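PDB 3ONO: Ribose/Galactose Isomerase from Vibrio parahaemolyticus, which probably works as a sugar-phosphate isomerase of the LacAB/RpiB family, interconverting aldoses and ketoses. Local coordinates for residues A[7-12]-A[70-75]; A[113-118]-A[131-136]. One frame throughout, in Å; residues are numbered along the deposited sequence.

Contact 1 of 2, residues A[7-12]-A[70-75]; sequences ALMMEN and VVTGCG
Met9, modelled as selenomethionine, lays its side chain over Val70, and its backbone holds the strand containing Val71. Its CG lies between the backbone N and the carbonyl carbon (chi1 57°), which sends the chain past Thr72. A further bend at chi3 then folds the tip over the valine: SE comes within 4.0 Å of Val70 CG1, and CE rests against both methyl groups. Leu61 and Leu62 of helix 51-63 cover this side, touching Met9 and Val70 respectively.

Val71 points to the opposite face of the sheet. Its CG1 meets Leu8 CD1 at 3.6 Å, the two side chains crossing at a slant, and Leu25 of helix 18-31 lies against the leucine. Val71 supplies both backbone hydrogen bonds between segments 7-12 and 70-75: Val71 N donates to Ala7 O at 2.8 Å, and Met9 N approaches Val71 O at 2.9 Å nearly in line with its C=O bond (172°). This is parallel pairing of neighbouring strands in the central sheet of a Rossmann-like alpha-beta-alpha sandwich, with helices packed on both faces.

At Met9 a side chain takes over: Thr72 OG1 donates to Met9 O at 2.8 Å, tilted out of the carbonyl plane. Beyond it the backbones separate, and a water molecule bridges the gap, accepting from Glu11 N and donating to Glu11 OE1 and, at 2.8 Å, to Gly73 O. The Glu11 side chain, bent at chi2, brings OE1 to 3.8 Å from Cys74 CB; OE1 also bonds Gln14 N and OE2 Ser13 OG, whereas Gly73 N is buried without a partner.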
loop_
_atom_site.group_PDB
_atom_site.type_symbol
_atom_site.label_atom_id
_atom_site.label_comp_id
_atom_site.label_asym_id
_atom_site.label_seq_id
_atom_site.Cartn_x
_atom_site.Cartn_y
_atom_site.Cartn_z
ATOM N N ALA A 7 -24.861 7.280 -4.873
ATOM C CA ALA A 7 -25.388 5.917 -4.838
ATOM C C ALA A 7 -24.292 4.923 -4.485
ATOM O O ALA A 7 -23.259 4.895 -5.147
ATOM C CB ALA A 7 -25.998 5.534 -6.198
ATOM N N LEU A 8 -24.523 4.110 -3.458
ATOM C CA LEU A 8 -23.620 3.007 -3.137
ATOM C C LEU A 8 -24.180 1.765 -3.817
ATOM O O LEU A 8 -25.384 1.507 -3.730
ATOM C CB LEU A 8 -23.567 2.780 -1.628
ATOM C CG LEU A 8 -22.847 1.521 -1.159
ATOM C CD1 LEU A 8 -21.386 1.597 -1.562
ATOM C CD2 LEU A 8 -22.992 1.409 0.370
HETATM N N MSE A 9 -23.338 1.004 -4.507
HETATM C CA MSE A 9 -23.839 -0.206 -5.165
HETATM C C MSE A 9 -22.812 -1.324 -5.094
HETATM O O MSE A 9 -21.690 -1.182 -5.583
HETATM C CB MSE A 9 -24.255 0.082 -6.614
HETATM C CG MSE A 9 -23.163 0.666 -7.458
HETATM SE SE MSE A 9 -23.828 1.046 -9.255
HETATM C CE MSE A 9 -25.006 2.508 -8.838
HETATM N N MSE A 10 -23.197 -2.426 -4.456
HETATM C CA MSE A 10 -22.298 -3.559 -4.250
HETATM C C MSE A 10 -22.900 -4.851 -4.817
HETATM O O MSE A 10 -24.125 -4.960 -4.962
HETATM C CB MSE A 10 -21.893 -3.671 -2.780
HETATM C CG MSE A 10 -20.957 -2.555 -2.396
HETATM SE SE MSE A 10 -20.728 -2.369 -0.476
HETATM C CE MSE A 10 -19.845 -4.082 -0.168
ATOM N N GLU A 11 -22.030 -5.789 -5.184
ATOM C CA GLU A 11 -22.443 -7.031 -5.837
ATOM C C GLU A 11 -22.272 -8.254 -4.918
ATOM O O GLU A 11 -21.926 -8.115 -3.746
ATOM C CB GLU A 11 -21.700 -7.242 -7.165
ATOM C CG GLU A 11 -20.178 -7.081 -7.056
ATOM C CD GLU A 11 -19.520 -8.145 -6.197
ATOM O OE1 GLU A 11 -19.091 -7.796 -5.090
ATOM O OE2 GLU A 11 -19.424 -9.312 -6.626
ATOM N N ASN A 12 -22.560 -9.443 -5.460
ATOM C CA ASN A 12 -22.763 -10.615 -4.608
ATOM C C ASN A 12 -21.529 -11.043 -3.820
ATOM O O ASN A 12 -21.634 -11.461 -2.656
ATOM C CB ASN A 12 -23.348 -11.785 -5.414
ATOM C CG ASN A 12 -22.337 -12.408 -6.351
ATOM O OD1 ASN A 12 -21.569 -13.296 -5.948
ATOM N ND2 ASN A 12 -22.312 -11.944 -7.608
ATOM N N VAL A 70 -21.187 7.780 -7.824
ATOM C CA VAL A 70 -21.372 6.370 -7.513
ATOM C C VAL A 70 -20.201 5.827 -6.694
ATOM O O VAL A 70 -19.047 6.034 -7.044
ATOM C CB VAL A 70 -21.518 5.553 -8.818
ATOM C CG1 VAL A 70 -21.340 4.045 -8.554
ATOM C CG2 VAL A 70 -22.874 5.871 -9.474
ATOM N N VAL A 71 -20.509 5.133 -5.604
ATOM C CA VAL A 71 -19.497 4.394 -4.858
ATOM C C VAL A 71 -19.769 2.921 -5.131
ATOM O O VAL A 71 -20.880 2.452 -4.938
ATOM C CB VAL A 71 -19.577 4.660 -3.362
ATOM C CG1 VAL A 71 -18.606 3.712 -2.611
ATOM C CG2 VAL A 71 -19.207 6.118 -3.051
ATOM N N THR A 72 -18.766 2.200 -5.606
ATOM C CA THR A 72 -18.976 0.793 -5.914
ATOM C C THR A 72 -17.694 0.037 -5.592
ATOM O O THR A 72 -16.805 0.578 -4.932
ATOM C CB THR A 72 -19.419 0.612 -7.394
ATOM O OG1 THR A 72 -19.866 -0.733 -7.612
ATOM C CG2 THR A 72 -18.288 0.963 -8.367
ATOM N N GLY A 73 -17.586 -1.202 -6.067
ATOM C CA GLY A 73 -16.375 -1.975 -5.850
ATOM C C GLY A 73 -16.682 -3.459 -5.926
ATOM O O GLY A 73 -17.791 -3.857 -6.266
ATOM N N CYS A 74 -15.693 -4.277 -5.601
ATOM C CA CYS A 74 -15.890 -5.719 -5.539
ATOM C C CYS A 74 -14.670 -6.255 -4.789
ATOM O O CYS A 74 -14.070 -5.507 -4.004
ATOM C CB CYS A 74 -16.088 -6.334 -6.938
ATOM S SG CYS A 74 -14.878 -5.823 -8.195
ATOM N N GLY A 75 -14.304 -7.523 -4.968
ATOM C CA GLY A 75 -13.196 -8.066 -4.162
ATOM C C GLY A 75 -11.909 -7.274 -4.359
ATOM O O GLY A 75 -11.233 -6.894 -3.403
HETATM O O HOH W 1 -19.309 -5.214 -4.317
#

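Contact 2 of 2, residues A[113-118]-A[131-136]; sequences ISLAFA and YIFEKA
Leu115 and Ile113, two residues apart on one side of strand 113-116, pack against Ile132, Phe133 and Ala136 of helix 131-136. The strand and helix segments run nearly antiparallel, at 164°, with their axes 11.7 Å apart, and every contact between them is apolar; no hydrogen bond crosses.

Among the aliphatic contacts, Ile113 reaches out with its extended CG1-CD1 branch, the CD1 methyl arriving 4.3 Å from Ala136 CB. The same methyl lies 4.4 Å from Ile132 CG2, so it sits over one turn of the helix, between residues i and i+4. Leu115 uses CD2 instead, which approaches Ile132 CD1 to 4.2 Å, while Ile132 CG2 lies between the ends of Ile113 and Leu115.

The aromatic contact belongs to Phe133. Its CA-CB bond does not head for the strand, but with CG anti to the carbonyl carbon (chi1 -68°) the ring swings inward, and CE1 comes to 4.2 Å from Leu115 CD2. The methyl meets the ring obliquely. Beyond it, Val21, Leu25 and Val28 of helix 18-31 also touch the Phe133 side chain.

Polar groups act round the edges of this core: Ala136 O accepts from Asn105 ND2, and farther round the helix Glu134 and Lys135 reach across a subunit interface to form reciprocal salt bridges with Lys135 and Glu134 of a second subunit.

Helix 125-136 thus follows strand 112-116 and packs back on it within the alpha-beta-alpha sandwich, touching helix 18-31 through Phe133 and helix 98-108 through Ala136, while helix 78-85 meets the strand from the other side at Ser114.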
loop_
_atom_site.group_PDB
_atom_site.type_symbol
_atom_site.label_atom_id
_atom_site.label_comp_id
_atom_site.label_asym_id
_atom_site.label_seq_id
_atom_site.Cartn_x
_atom_site.Cartn_y
_atom_site.Cartn_z
ATOM N N ILE A 113 -16.226 5.867 -7.969
ATOM C CA ILE A 113 -14.996 5.241 -7.499
ATOM C C ILE A 113 -15.270 3.772 -7.193
ATOM O O ILE A 113 -16.378 3.419 -6.772
ATOM C CB ILE A 113 -14.452 5.922 -6.236
ATOM C CG1 ILE A 113 -15.531 6.001 -5.158
ATOM C CG2 ILE A 113 -13.943 7.309 -6.590
ATOM C CD1 ILE A 113 -15.044 6.702 -3.856
ATOM N N SER A 114 -14.263 2.935 -7.413
ATOM C CA SER A 114 -14.386 1.495 -7.163
ATOM C C SER A 114 -13.387 1.076 -6.103
ATOM O O SER A 114 -12.175 1.249 -6.274
ATOM C CB SER A 114 -14.135 0.709 -8.442
ATOM O OG SER A 114 -14.237 -0.697 -8.216
ATOM N N LEU A 115 -13.903 0.540 -4.998
ATOM C CA LEU A 115 -13.063 0.130 -3.877
ATOM C C LEU A 115 -12.801 -1.361 -3.908
ATOM O O LEU A 115 -13.557 -2.111 -4.524
ATOM C CB LEU A 115 -13.771 0.465 -2.553
ATOM C CG LEU A 115 -13.689 1.922 -2.073
ATOM C CD1 LEU A 115 -14.413 2.874 -3.041
ATOM C CD2 LEU A 115 -14.295 2.052 -0.665
ATOM N N ALA A 116 -11.745 -1.784 -3.211
ATOM C CA ALA A 116 -11.471 -3.210 -3.015
ATOM C C ALA A 116 -11.954 -3.585 -1.623
ATOM O O ALA A 116 -11.447 -3.054 -0.622
ATOM C CB ALA A 116 -9.969 -3.472 -3.144
ATOM N N PHE A 117 -12.935 -4.479 -1.549
ATOM C CA PHE A 117 -13.516 -4.856 -0.261
ATOM C C PHE A 117 -12.973 -6.183 0.278
ATOM O O PHE A 117 -13.289 -6.550 1.409
ATOM C CB PHE A 117 -15.045 -4.933 -0.348
ATOM C CG PHE A 117 -15.694 -3.631 -0.731
ATOM C CD1 PHE A 117 -15.569 -2.515 0.082
ATOM C CD2 PHE A 117 -16.414 -3.519 -1.902
ATOM C CE1 PHE A 117 -16.167 -1.322 -0.274
ATOM C CE2 PHE A 117 -17.019 -2.318 -2.257
ATOM C CZ PHE A 117 -16.876 -1.225 -1.427
ATOM N N ALA A 118 -12.179 -6.904 -0.517
ATOM C CA ALA A 118 -11.609 -8.177 -0.053
ATOM C C ALA A 118 -10.090 -8.173 -0.089
ATOM O O ALA A 118 -9.447 -8.445 0.922
ATOM C CB ALA A 118 -12.171 -9.356 -0.863
ATOM N N TYR A 131 -12.066 6.630 5.918
ATOM C CA TYR A 131 -11.124 7.691 5.585
ATOM C C TYR A 131 -11.209 8.029 4.086
ATOM O O TYR A 131 -11.074 9.187 3.672
ATOM C CB TYR A 131 -9.709 7.254 5.934
ATOM C CG TYR A 131 -9.447 6.972 7.408
ATOM C CD1 TYR A 131 -10.393 7.271 8.390
ATOM C CD2 TYR A 131 -8.242 6.400 7.815
ATOM C CE1 TYR A 131 -10.118 7.012 9.749
ATOM C CE2 TYR A 131 -7.973 6.147 9.138
ATOM C CZ TYR A 131 -8.911 6.436 10.097
ATOM O OH TYR A 131 -8.594 6.173 11.417
ATOM N N ILE A 132 -11.412 7.004 3.273
ATOM C CA ILE A 132 -11.639 7.224 1.841
ATOM C C ILE A 132 -12.852 8.123 1.631
ATOM O O ILE A 132 -12.807 9.061 0.835
ATOM C CB ILE A 132 -11.823 5.886 1.085
ATOM C CG1 ILE A 132 -10.465 5.203 0.870
ATOM C CG2 ILE A 132 -12.609 6.102 -0.261
ATOM C CD1 ILE A 132 -10.592 3.714 0.444
ATOM N N PHE A 133 -13.940 7.860 2.350
ATOM C CA PHE A 133 -15.144 8.653 2.170
ATOM C C PHE A 133 -14.927 10.082 2.655
ATOM O O PHE A 133 -15.439 11.035 2.070
ATOM C CB PHE A 133 -16.346 8.011 2.879
ATOM C CG PHE A 133 -16.795 6.694 2.267
ATOM C CD1 PHE A 133 -16.499 6.380 0.946
ATOM C CD2 PHE A 133 -17.516 5.776 3.019
ATOM C CE1 PHE A 133 -16.915 5.145 0.366
ATOM C CE2 PHE A 133 -17.947 4.554 2.475
ATOM C CZ PHE A 133 -17.645 4.230 1.123
ATOM N N GLU A 134 -14.159 10.221 3.727
ATOM C CA GLU A 134 -13.825 11.537 4.249
ATOM C C GLU A 134 -13.141 12.394 3.202
ATOM O O GLU A 134 -13.437 13.578 3.081
ATOM C CB GLU A 134 -12.915 11.403 5.482
ATOM C CG GLU A 134 -13.628 10.768 6.653
ATOM C CD GLU A 134 -12.715 10.569 7.878
ATOM O OE1 GLU A 134 -11.500 10.851 7.782
ATOM O OE2 GLU A 134 -13.230 10.127 8.927
ATOM N N LYS A 135 -12.185 11.814 2.478
ATOM C CA LYS A 135 -11.464 12.579 1.467
ATOM C C LYS A 135 -12.247 12.709 0.145
ATOM O O LYS A 135 -12.123 13.714 -0.562
ATOM C CB LYS A 135 -10.078 11.984 1.227
ATOM C CG LYS A 135 -9.181 11.924 2.467
ATOM C CD LYS A 135 -9.188 13.221 3.246
ATOM C CE LYS A 135 -8.283 13.065 4.496
ATOM N NZ LYS A 135 -8.527 14.104 5.515
ATOM N N ALA A 136 -13.059 11.709 -0.196
ATOM C CA ALA A 136 -13.849 11.778 -1.442
ATOM C C ALA A 136 -14.909 12.867 -1.423
ATOM O O ALA A 136 -15.220 13.457 -2.460
ATOM C CB ALA A 136 -14.519 10.439 -1.752
#

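In the fold
From the N terminus, strand 5-8 is laid down first, and contact 1 closes a loop of 57 residues holding helix 18-31, strand 35-38 and helix 51-63 when the chain returns as strand 69-74. The chain then passes through helix 78-85, strand 92-94 and helix 98-108 before contact 2 closes a much shorter excursion, from strand 112-116 to the helix that follows it. The two contacts come in series, neither nested nor crossing. The sheet joins them: strands 69-74 and 112-116 are neighbours, probably hydrogen-bonded from Leu115 N to Thr72 O and from Phe117 N to Cys74 O. Contact 1 works within the sheet, contact 2 between the sheet and a helical layer.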